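Local atomic coordinates of Peptide/nickel transport system substrate-binding protein (Listeria monocytogenes serotype 1/2a, PDB entry 5KZT), a protein that binds peptides and probably hands them to a membrane transporter for uptake into the cell. Residues 17-22 / 519-524; 194-199 / 204-209; 226-231 / 243-248. All blocks are in the same frame, centred on the assembly; numbering follows the deposited sequence.

Interaction 1: 17-22 / 519-524; sequences LNLTES and YTYKET
Leu-19 and Tyr-521 both turn CG anti to their own carbonyl carbon (chi1 -62° and -53°), and from these similar settings they reach each other from opposite directions. Beyond CG the leucine stays extended to CD1 (chi2 180°), and this methyl makes the touch. It meets the phenol end of the tyrosine, 3.6 Å from CZ of Tyr-521. From Leu-19 CD1 to the hydroxyl OH of Tyr-521 the distance is 3.5 Å, while CE1 of the same ring is 4.0 Å from that methyl. The approach is oblique to the ring, so the contact is a methyl laid against the hydroxyl-bearing corner, with no polar bond across it. The hydroxyl itself is hydrogen-bonded elsewhere in the structure.

A second, looser apolar touch follows two residues back along the strand. Leu-17, with CG anti to its backbone N, brings CD2 to 4.3 Å from CG2 of Thr-524. The hydroxyl of Thr-524 is bonded instead to the carbonyl oxygen of Asn-509, so its methyl is the part offered to the leucine. Tyr-521 and Thr-524 are the two ends of a type I beta turn, closed by a bond of 3.1 Å from Thr-524 N to Tyr-521 O; the turn thereby presents both residues to the same strand. Gln-44 accepts from the backbone N of Tyr-521, and Ile-225 of strand 224-229 touches both Leu-19 and Tyr-521.

All four residues are buried, and the contact is plain apolar packing between the alternate leucines of an edge strand and a turn near the C-terminus. Joining an N-terminal strand to a C-terminal turn is consistent with the OppA-like fold, in which both chain ends contribute to one lobe.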
loop_
_atom_site.group_PDB
_atom_site.type_symbol
_atom_site.label_atom_id
_atom_site.label_comp_id
_atom_site.label_asym_id
_atom_site.label_seq_id
_atom_site.Cartn_x
_atom_site.Cartn_y
_atom_site.Cartn_z
ATOM N N LEU A 17 -15.852 9.629 16.565
ATOM C CA LEU A 17 -14.403 9.499 16.601
ATOM C C LEU A 17 -13.802 10.532 15.644
ATOM O O LEU A 17 -14.312 10.724 14.539
ATOM C CB LEU A 17 -14.018 8.080 16.213
ATOM C CG LEU A 17 -12.545 7.679 16.114
ATOM C CD1 LEU A 17 -11.807 7.839 17.436
ATOM C CD2 LEU A 17 -12.430 6.260 15.587
ATOM N N ASN A 18 -12.752 11.220 16.090
ATOM C CA ASN A 18 -12.093 12.289 15.313
ATOM C C ASN A 18 -10.636 11.922 15.014
ATOM O O ASN A 18 -9.809 11.810 15.924
ATOM C CB ASN A 18 -12.149 13.618 16.072
ATOM C CG ASN A 18 -13.552 14.150 16.217
ATOM O OD1 ASN A 18 -14.293 14.233 15.250
ATOM N ND2 ASN A 18 -13.920 14.527 17.422
ATOM N N LEU A 19 -10.338 11.727 13.735
ATOM C CA LEU A 19 -9.042 11.219 13.298
ATOM C C LEU A 19 -8.397 12.224 12.370
ATOM O O LEU A 19 -9.051 13.176 11.909
ATOM C CB LEU A 19 -9.209 9.881 12.581
ATOM C CG LEU A 19 -9.786 8.701 13.373
ATOM C CD1 LEU A 19 -9.874 7.478 12.471
ATOM C CD2 LEU A 19 -8.982 8.402 14.632
ATOM N N THR A 20 -7.106 12.018 12.121
ATOM C CA THR A 20 -6.361 12.783 11.133
ATOM C C THR A 20 -5.802 11.857 10.059
ATOM O O THR A 20 -5.660 10.645 10.264
ATOM C CB THR A 20 -5.173 13.553 11.746
ATOM O OG1 THR A 20 -4.150 12.625 12.119
ATOM C CG2 THR A 20 -5.595 14.358 12.941
ATOM N N GLU A 21 -5.480 12.438 8.913
ATOM C CA GLU A 21 -4.784 11.740 7.837
ATOM C C GLU A 21 -3.703 12.691 7.307
ATOM O O GLU A 21 -3.849 13.896 7.430
ATOM C CB GLU A 21 -5.790 11.356 6.756
ATOM C CG GLU A 21 -5.278 10.456 5.631
ATOM C CD GLU A 21 -4.617 9.176 6.114
ATOM O OE1 GLU A 21 -5.288 8.116 6.125
ATOM O OE2 GLU A 21 -3.405 9.221 6.439
ATOM N N SER A 22 -2.627 12.149 6.737
ATOM C CA SER A 22 -1.469 12.954 6.335
ATOM C C SER A 22 -1.501 13.467 4.884
ATOM O O SER A 22 -0.593 14.181 4.465
ATOM C CB SER A 22 -0.201 12.133 6.549
ATOM O OG SER A 22 -0.316 10.888 5.882
ATOM N N TYR A 519 -6.665 -0.099 8.561
ATOM C CA TYR A 519 -7.570 -0.181 9.709
ATOM C C TYR A 519 -8.937 -0.706 9.331
ATOM O O TYR A 519 -9.354 -0.630 8.169
ATOM C CB TYR A 519 -7.713 1.188 10.383
ATOM C CG TYR A 519 -6.441 1.657 11.027
ATOM C CD1 TYR A 519 -5.494 2.386 10.307
ATOM C CD2 TYR A 519 -6.162 1.356 12.367
ATOM C CE1 TYR A 519 -4.313 2.821 10.909
ATOM C CE2 TYR A 519 -4.967 1.762 12.961
ATOM C CZ TYR A 519 -4.053 2.491 12.233
ATOM O OH TYR A 519 -2.877 2.920 12.844
ATOM N N THR A 520 -9.617 -1.267 10.325
ATOM C CA THR A 520 -11.030 -1.606 10.209
ATOM C C THR A 520 -11.709 -0.988 11.420
ATOM O O THR A 520 -11.471 -1.424 12.554
ATOM C CB THR A 520 -11.256 -3.117 10.167
ATOM O OG1 THR A 520 -10.559 -3.669 9.036
ATOM C CG2 THR A 520 -12.763 -3.436 10.057
ATOM N N TYR A 521 -12.523 0.041 11.178
ATOM C CA TYR A 521 -13.210 0.756 12.248
ATOM C C TYR A 521 -14.547 0.134 12.636
ATOM O O TYR A 521 -15.190 0.636 13.570
ATOM C CB TYR A 521 -13.468 2.214 11.858
ATOM C CG TYR A 521 -12.252 2.969 11.392
ATOM C CD1 TYR A 521 -11.030 2.894 12.091
ATOM C CD2 TYR A 521 -12.315 3.773 10.280
ATOM C CE1 TYR A 521 -9.910 3.599 11.662
ATOM C CE2 TYR A 521 -11.201 4.492 9.845
ATOM C CZ TYR A 521 -10.002 4.400 10.531
ATOM O OH TYR A 521 -8.912 5.104 10.052
ATOM N N LYS A 522 -14.952 -0.925 11.930
ATOM C CA LYS A 522 -16.279 -1.542 12.049
ATOM C C LYS A 522 -16.744 -1.682 13.494
ATOM O O LYS A 522 -17.847 -1.265 13.788
ATOM C CB LYS A 522 -16.296 -2.911 11.363
ATOM C CG LYS A 522 -17.613 -3.656 11.405
ATOM C CD LYS A 522 -17.489 -5.018 10.738
ATOM C CE LYS A 522 -18.698 -5.873 11.065
ATOM N NZ LYS A 522 -18.703 -7.148 10.305
ATOM N N GLU A 523 -15.915 -2.264 14.364
ATOM C CA GLU A 523 -16.338 -2.591 15.745
ATOM C C GLU A 523 -15.615 -1.758 16.789
ATOM O O GLU A 523 -15.660 -2.066 17.975
ATOM C CB GLU A 523 -16.164 -4.085 16.022
ATOM C CG GLU A 523 -16.934 -4.973 15.050
ATOM C CD GLU A 523 -17.077 -6.418 15.530
ATOM O OE1 GLU A 523 -17.650 -6.655 16.603
ATOM O OE2 GLU A 523 -16.667 -7.344 14.806
ATOM N N THR A 524 -14.950 -0.696 16.349
ATOM C CA THR A 524 -14.354 0.278 17.236
ATOM C C THR A 524 -15.446 0.995 18.022
ATOM O O THR A 524 -16.553 1.213 17.523
ATOM C CB THR A 524 -13.522 1.265 16.411
ATOM O OG1 THR A 524 -12.586 0.493 15.657
ATOM C CG2 THR A 524 -12.789 2.293 17.274
#

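Interaction 2: 194-199 / 204-209; sequences FELKDW and KKWTYV
Leu-196 CD1 touches two aromatic side chains of the neighbouring strand, 3.9 Å from CD1 of Trp-206 and also 3.9 Å from CE1 of Tyr-208. It gets there with CG anti to the backbone N (chi1 -166°). On either side of this leucine the apolar surface continues: Phe-194 and Tyr-208 cross at about a right angle, meeting at their CB atoms, and CB of Trp-199 abuts CB of Trp-206. Val-41 of helix 36-45 covers Leu-196 and Tyr-208.

The backbones are joined by two pairs of antiparallel bonds. Glu-195 N to Val-209 O measures 2.7 Å and Val-209 N to Glu-195 O 2.8 Å. Between Lys-197 and Thr-207 the bond from Thr-207 N to Lys-197 O is more bent (139° at the hydrogen).

At the polar edge, Thr-207 OG1 donates to Asp-198 OD2 over 2.7 Å, using the anti lone pair of the carboxylate. Nearby, Lys-197 and Glu-195 form a long salt bridge. The face of Leu-196 and Tyr-208 is apolar, the other mixed. Two consecutive antiparallel strands joined by a short loop and by reciprocal backbone bonds form a beta hairpin, here with its first strand at the edge of a mixed sheet.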
loop_
_atom_site.group_PDB
_atom_site.type_symbol
_atom_site.label_atom_id
_atom_site.label_comp_id
_atom_site.label_asym_id
_atom_site.label_seq_id
_atom_site.Cartn_x
_atom_site.Cartn_y
_atom_site.Cartn_z
ATOM N N PHE A 194 -19.723 1.657 6.886
ATOM C CA PHE A 194 -19.888 3.095 6.852
ATOM C C PHE A 194 -20.199 3.595 5.436
ATOM O O PHE A 194 -19.853 2.946 4.441
ATOM C CB PHE A 194 -18.623 3.760 7.394
ATOM C CG PHE A 194 -18.323 3.398 8.822
ATOM C CD1 PHE A 194 -18.948 4.059 9.863
ATOM C CD2 PHE A 194 -17.427 2.396 9.123
ATOM C CE1 PHE A 194 -18.694 3.714 11.191
ATOM C CE2 PHE A 194 -17.179 2.027 10.446
ATOM C CZ PHE A 194 -17.799 2.707 11.485
ATOM N N GLU A 195 -20.933 4.697 5.364
ATOM C CA GLU A 195 -21.019 5.501 4.159
ATOM C C GLU A 195 -19.989 6.633 4.249
ATOM O O GLU A 195 -19.739 7.132 5.350
ATOM C CB GLU A 195 -22.384 6.150 4.076
ATOM C CG GLU A 195 -23.530 5.169 4.059
ATOM C CD GLU A 195 -24.838 5.858 3.769
ATOM O OE1 GLU A 195 -25.334 6.605 4.647
ATOM O OE2 GLU A 195 -25.360 5.649 2.660
ATOM N N LEU A 196 -19.440 7.050 3.104
ATOM C CA LEU A 196 -18.592 8.243 3.014
ATOM C C LEU A 196 -19.446 9.458 2.689
ATOM O O LEU A 196 -20.304 9.389 1.825
ATOM C CB LEU A 196 -17.477 8.091 1.967
ATOM C CG LEU A 196 -16.328 9.102 1.974
ATOM C CD1 LEU A 196 -15.452 8.923 3.210
ATOM C CD2 LEU A 196 -15.457 8.980 0.738
ATOM N N LYS A 197 -19.213 10.554 3.405
ATOM C CA LYS A 197 -19.891 11.827 3.177
ATOM C C LYS A 197 -18.845 12.927 3.174
ATOM O O LYS A 197 -17.743 12.742 3.685
ATOM C CB LYS A 197 -20.888 12.149 4.307
ATOM C CG LYS A 197 -22.035 11.181 4.476
ATOM C CD LYS A 197 -23.021 11.260 3.315
ATOM C CE LYS A 197 -24.258 10.401 3.548
ATOM N NZ LYS A 197 -24.633 9.659 2.317
ATOM N N ASP A 198 -19.228 14.066 2.600
ATOM C CA ASP A 198 -18.491 15.336 2.690
ATOM C C ASP A 198 -17.157 15.362 1.950
ATOM O O ASP A 198 -16.375 16.276 2.157
ATOM C CB ASP A 198 -18.266 15.748 4.159
ATOM C CG ASP A 198 -19.549 15.750 4.969
ATOM O OD1 ASP A 198 -20.531 16.330 4.502
ATOM O OD2 ASP A 198 -19.569 15.197 6.078
ATOM N N TRP A 199 -16.894 14.379 1.092
ATOM C CA TRP A 199 -15.658 14.357 0.330
ATOM C C TRP A 199 -16.010 14.891 -1.049
ATOM O O TRP A 199 -16.827 14.276 -1.756
ATOM C CB TRP A 199 -15.074 12.939 0.255
ATOM C CG TRP A 199 -13.794 12.873 -0.483
ATOM C CD1 TRP A 199 -12.671 13.610 -0.241
ATOM C CD2 TRP A 199 -13.500 12.054 -1.609
ATOM N NE1 TRP A 199 -11.688 13.289 -1.144
ATOM C CE2 TRP A 199 -12.162 12.322 -1.986
ATOM C CE3 TRP A 199 -14.222 11.087 -2.321
ATOM C CZ2 TRP A 199 -11.536 11.678 -3.072
ATOM C CZ3 TRP A 199 -13.598 10.444 -3.416
ATOM C CH2 TRP A 199 -12.262 10.750 -3.770
ATOM N N LYS A 204 -9.926 18.604 2.213
ATOM C CA LYS A 204 -9.099 18.161 3.331
ATOM C C LYS A 204 -9.870 17.555 4.500
ATOM O O LYS A 204 -9.292 17.338 5.568
ATOM C CB LYS A 204 -8.256 19.332 3.819
ATOM C CG LYS A 204 -7.381 19.928 2.733
ATOM C CD LYS A 204 -6.324 20.849 3.307
ATOM C CE LYS A 204 -6.939 22.043 4.023
ATOM N NZ LYS A 204 -5.874 22.913 4.631
ATOM N N LYS A 205 -11.159 17.271 4.288
ATOM C CA LYS A 205 -12.015 16.648 5.277
ATOM C C LYS A 205 -12.912 15.628 4.604
ATOM O O LYS A 205 -13.234 15.738 3.414
ATOM C CB LYS A 205 -12.849 17.714 6.000
ATOM C CG LYS A 205 -11.965 18.646 6.793
ATOM C CD LYS A 205 -12.684 19.608 7.721
ATOM C CE LYS A 205 -11.699 20.673 8.179
ATOM N NZ LYS A 205 -11.817 20.923 9.622
ATOM N N TRP A 206 -13.262 14.602 5.353
ATOM C CA TRP A 206 -14.278 13.662 4.944
ATOM C C TRP A 206 -14.791 12.952 6.180
ATOM O O TRP A 206 -14.188 13.052 7.259
ATOM C CB TRP A 206 -13.751 12.659 3.908
ATOM C CG TRP A 206 -12.514 11.913 4.296
ATOM C CD1 TRP A 206 -12.454 10.720 4.943
ATOM C CD2 TRP A 206 -11.149 12.289 4.027
ATOM N NE1 TRP A 206 -11.154 10.335 5.109
ATOM C CE2 TRP A 206 -10.330 11.272 4.552
ATOM C CE3 TRP A 206 -10.549 13.375 3.386
ATOM C CZ2 TRP A 206 -8.933 11.306 4.465
ATOM C CZ3 TRP A 206 -9.161 13.413 3.291
ATOM C CH2 TRP A 206 -8.365 12.384 3.839
ATOM N N THR A 207 -15.903 12.235 6.003
ATOM C CA THR A 207 -16.689 11.703 7.107
ATOM C C THR A 207 -17.175 10.291 6.809
ATOM O O THR A 207 -17.588 10.002 5.692
ATOM C CB THR A 207 -17.927 12.587 7.354
ATOM O OG1 THR A 207 -17.527 13.950 7.355
ATOM C CG2 THR A 207 -18.594 12.270 8.673
ATOM N N TYR A 208 -17.120 9.425 7.820
ATOM C CA TYR A 208 -17.722 8.109 7.752
ATOM C C TYR A 208 -18.954 8.179 8.606
ATOM O O TYR A 208 -18.882 8.678 9.734
ATOM C CB TYR A 208 -16.781 7.047 8.311
ATOM C CG TYR A 208 -15.482 6.885 7.546
ATOM C CD1 TYR A 208 -15.449 6.209 6.327
ATOM C CD2 TYR A 208 -14.276 7.397 8.040
ATOM C CE1 TYR A 208 -14.278 6.055 5.627
ATOM C CE2 TYR A 208 -13.089 7.230 7.336
ATOM C CZ TYR A 208 -13.107 6.544 6.134
ATOM O OH TYR A 208 -11.944 6.385 5.453
ATOM N N VAL A 209 -20.082 7.695 8.092
ATOM C CA VAL A 209 -21.298 7.629 8.897
ATOM C C VAL A 209 -21.788 6.200 8.875
ATOM O O VAL A 209 -21.756 5.553 7.830
ATOM C CB VAL A 209 -22.395 8.597 8.399
ATOM C CG1 VAL A 209 -23.593 8.553 9.330
ATOM C CG2 VAL A 209 -21.867 10.029 8.369
#

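Interaction 3: 226-231 / 243-248; sequences NVQVVQ and DKVDRT
The side-chain amide of Gln-228 meets Val-245 through one of its two faces. The methyl CG1 of Val-245 is 3.6 Å from NE2 of Gln-228 and stands well off the amide plane, above the nitrogen end. Beyond the nitrogen, roughly in line with the CD-NE2 bond, lies the carbonyl oxygen of Lys-244. It is 4.3 Å from NE2 of Gln-228, and no hydrogen bond forms.

The two side chains cross at about a right angle. Gln-228 sets CG between its backbone N and carbonyl carbon (chi1 61°) and then runs straight on, which carries the amide away from the sheet and toward the loop. Val-245 answers with CG1 anti to its carbonyl carbon. Leu-239 of helix 233-241 touches both residues, and Thr-20 of strand 16-21 also packs against Val-245. At the start of segment 243-248 a Schellman motif ends helix 233-241, with Asp-243 as the positive-phi C-prime residue.

Only 84 Å² is buried here. The touch is therefore van der Waals packing of a methyl on an amide nitrogen, without a directional bond across it; the position of the loop probably depends more on other contacts, such as the bond from Asn-18 N to Asp-246 OD2.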
loop_
_atom_site.group_PDB
_atom_site.type_symbol
_atom_site.label_atom_id
_atom_site.label_comp_id
_atom_site.label_asym_id
_atom_site.label_seq_id
_atom_site.Cartn_x
_atom_site.Cartn_y
_atom_site.Cartn_z
ATOM N N ASN A 226 -14.963 11.424 11.923
ATOM C CA ASN A 226 -14.575 12.645 11.218
ATOM C C ASN A 226 -13.084 12.584 10.956
ATOM O O ASN A 226 -12.300 12.299 11.882
ATOM C CB ASN A 226 -14.871 13.873 12.078
ATOM C CG ASN A 226 -16.340 13.986 12.448
ATOM O OD1 ASN A 226 -17.203 13.964 11.566
ATOM N ND2 ASN A 226 -16.641 14.106 13.750
ATOM N N VAL A 227 -12.687 12.859 9.715
ATOM C CA VAL A 227 -11.278 12.852 9.326
ATOM C C VAL A 227 -10.891 14.197 8.748
ATOM O O VAL A 227 -11.637 14.761 7.939
ATOM C CB VAL A 227 -10.977 11.759 8.273
ATOM C CG1 VAL A 227 -9.480 11.671 8.032
ATOM C CG2 VAL A 227 -11.536 10.425 8.736
ATOM N N GLN A 228 -9.730 14.703 9.164
ATOM C CA GLN A 228 -9.153 15.926 8.587
ATOM C C GLN A 228 -7.688 15.704 8.251
ATOM O O GLN A 228 -6.969 14.973 8.935
ATOM C CB GLN A 228 -9.342 17.120 9.509
ATOM C CG GLN A 228 -8.692 16.976 10.860
ATOM C CD GLN A 228 -8.956 18.165 11.754
ATOM O OE1 GLN A 228 -8.513 19.278 11.471
ATOM N NE2 GLN A 228 -9.656 17.933 12.850
ATOM N N VAL A 229 -7.245 16.346 7.185
ATOM C CA VAL A 229 -5.852 16.299 6.793
ATOM C C VAL A 229 -4.996 17.202 7.675
ATOM O O VAL A 229 -5.288 18.384 7.835
ATOM C CB VAL A 229 -5.689 16.660 5.309
ATOM C CG1 VAL A 229 -4.217 16.711 4.926
ATOM C CG2 VAL A 229 -6.432 15.633 4.470
ATOM N N VAL A 230 -3.953 16.628 8.263
ATOM C CA VAL A 230 -2.985 17.366 9.103
ATOM C C VAL A 230 -1.614 16.872 8.683
ATOM O O VAL A 230 -1.397 15.678 8.621
ATOM C CB VAL A 230 -3.161 17.088 10.616
ATOM C CG1 VAL A 230 -2.127 17.882 11.422
ATOM C CG2 VAL A 230 -4.573 17.450 11.079
ATOM N N GLN A 231 -0.701 17.788 8.395
ATOM C CA GLN A 231 0.581 17.428 7.794
ATOM C C GLN A 231 1.781 17.896 8.592
ATOM O O GLN A 231 2.902 17.967 8.058
ATOM C CB GLN A 231 0.631 18.012 6.399
ATOM C CG GLN A 231 -0.497 17.492 5.531
ATOM C CD GLN A 231 -0.297 17.865 4.093
ATOM O OE1 GLN A 231 -0.259 19.049 3.767
ATOM N NE2 GLN A 231 -0.122 16.862 3.226
ATOM N N ASP A 243 -8.774 18.537 22.522
ATOM C CA ASP A 243 -9.829 17.515 22.328
ATOM C C ASP A 243 -10.587 17.578 21.007
ATOM O O ASP A 243 -11.738 17.160 20.936
ATOM C CB ASP A 243 -10.812 17.538 23.505
ATOM C CG ASP A 243 -10.121 17.299 24.839
ATOM O OD1 ASP A 243 -9.241 16.414 24.913
ATOM O OD2 ASP A 243 -10.455 17.981 25.809
ATOM N N LYS A 244 -9.931 18.076 19.959
ATOM C CA LYS A 244 -10.523 18.142 18.615
ATOM C C LYS A 244 -10.200 16.912 17.788
ATOM O O LYS A 244 -10.877 16.640 16.798
ATOM C CB LYS A 244 -10.048 19.391 17.879
ATOM C CG LYS A 244 -10.322 20.702 18.595
ATOM C CD LYS A 244 -11.788 21.033 18.601
ATOM C CE LYS A 244 -12.031 22.355 19.297
ATOM N NZ LYS A 244 -13.500 22.577 19.382
ATOM N N VAL A 245 -9.129 16.201 18.143
ATOM C CA VAL A 245 -8.861 14.881 17.571
ATOM C C VAL A 245 -8.527 13.927 18.688
ATOM O O VAL A 245 -8.073 14.343 19.744
ATOM C CB VAL A 245 -7.736 14.886 16.511
ATOM C CG1 VAL A 245 -8.078 15.844 15.378
ATOM C CG2 VAL A 245 -6.371 15.218 17.104
ATOM N N ASP A 246 -8.762 12.644 18.437
ATOM C CA ASP A 246 -8.598 11.587 19.426
ATOM C C ASP A 246 -7.327 10.755 19.259
ATOM O O ASP A 246 -7.009 9.930 20.118
ATOM C CB ASP A 246 -9.815 10.674 19.393
ATOM C CG ASP A 246 -11.091 11.418 19.678
ATOM O OD1 ASP A 246 -11.129 12.172 20.674
ATOM O OD2 ASP A 246 -12.057 11.281 18.899
ATOM N N ARG A 247 -6.625 10.965 18.151
ATOM C CA ARG A 247 -5.425 10.226 17.806
ATOM C C ARG A 247 -4.626 11.102 16.845
ATOM O O ARG A 247 -5.195 11.676 15.913
ATOM C CB ARG A 247 -5.827 8.902 17.173
ATOM C CG ARG A 247 -4.712 7.914 16.948
ATOM C CD ARG A 247 -5.302 6.572 16.585
ATOM N NE ARG A 247 -4.352 5.465 16.606
ATOM C CZ ARG A 247 -3.816 4.894 15.539
ATOM N NH1 ARG A 247 -4.082 5.340 14.306
ATOM N NH2 ARG A 247 -2.991 3.868 15.714
ATOM N N THR A 248 -3.328 11.252 17.088
ATOM C CA THR A 248 -2.502 12.113 16.252
ATOM C C THR A 248 -1.096 11.540 16.042
ATOM O O THR A 248 -0.458 11.069 16.969
ATOM C CB THR A 248 -2.458 13.549 16.829
ATOM O OG1 THR A 248 -1.823 14.435 15.900
ATOM C CG2 THR A 248 -1.725 13.593 18.163
#

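Overall arrangement
The three contacts lie on one side of the chain's centre and all reach the mixed sheet ordered 16-21, 224-229, 205-210, 194-197. Centres of interactions 1 and 3 are about 10 Å apart, those of 1 and 2 about 11 Å, and those of 2 and 3 about 14 Å. Strand 224-229 ties them together, pairing in parallel with 16-21 and antiparallel with 205-210. Along the chain, interaction 2 precedes interaction 3, and both are nested inside the loop closed by interaction 1. A local hairpin and a strand-helix-loop unit are thus built onto a sheet edged by the N-terminal strand 16-21 and hairpin strand 194-197; Ser-22, just beyond strand 16-21, packs on the bound peptide.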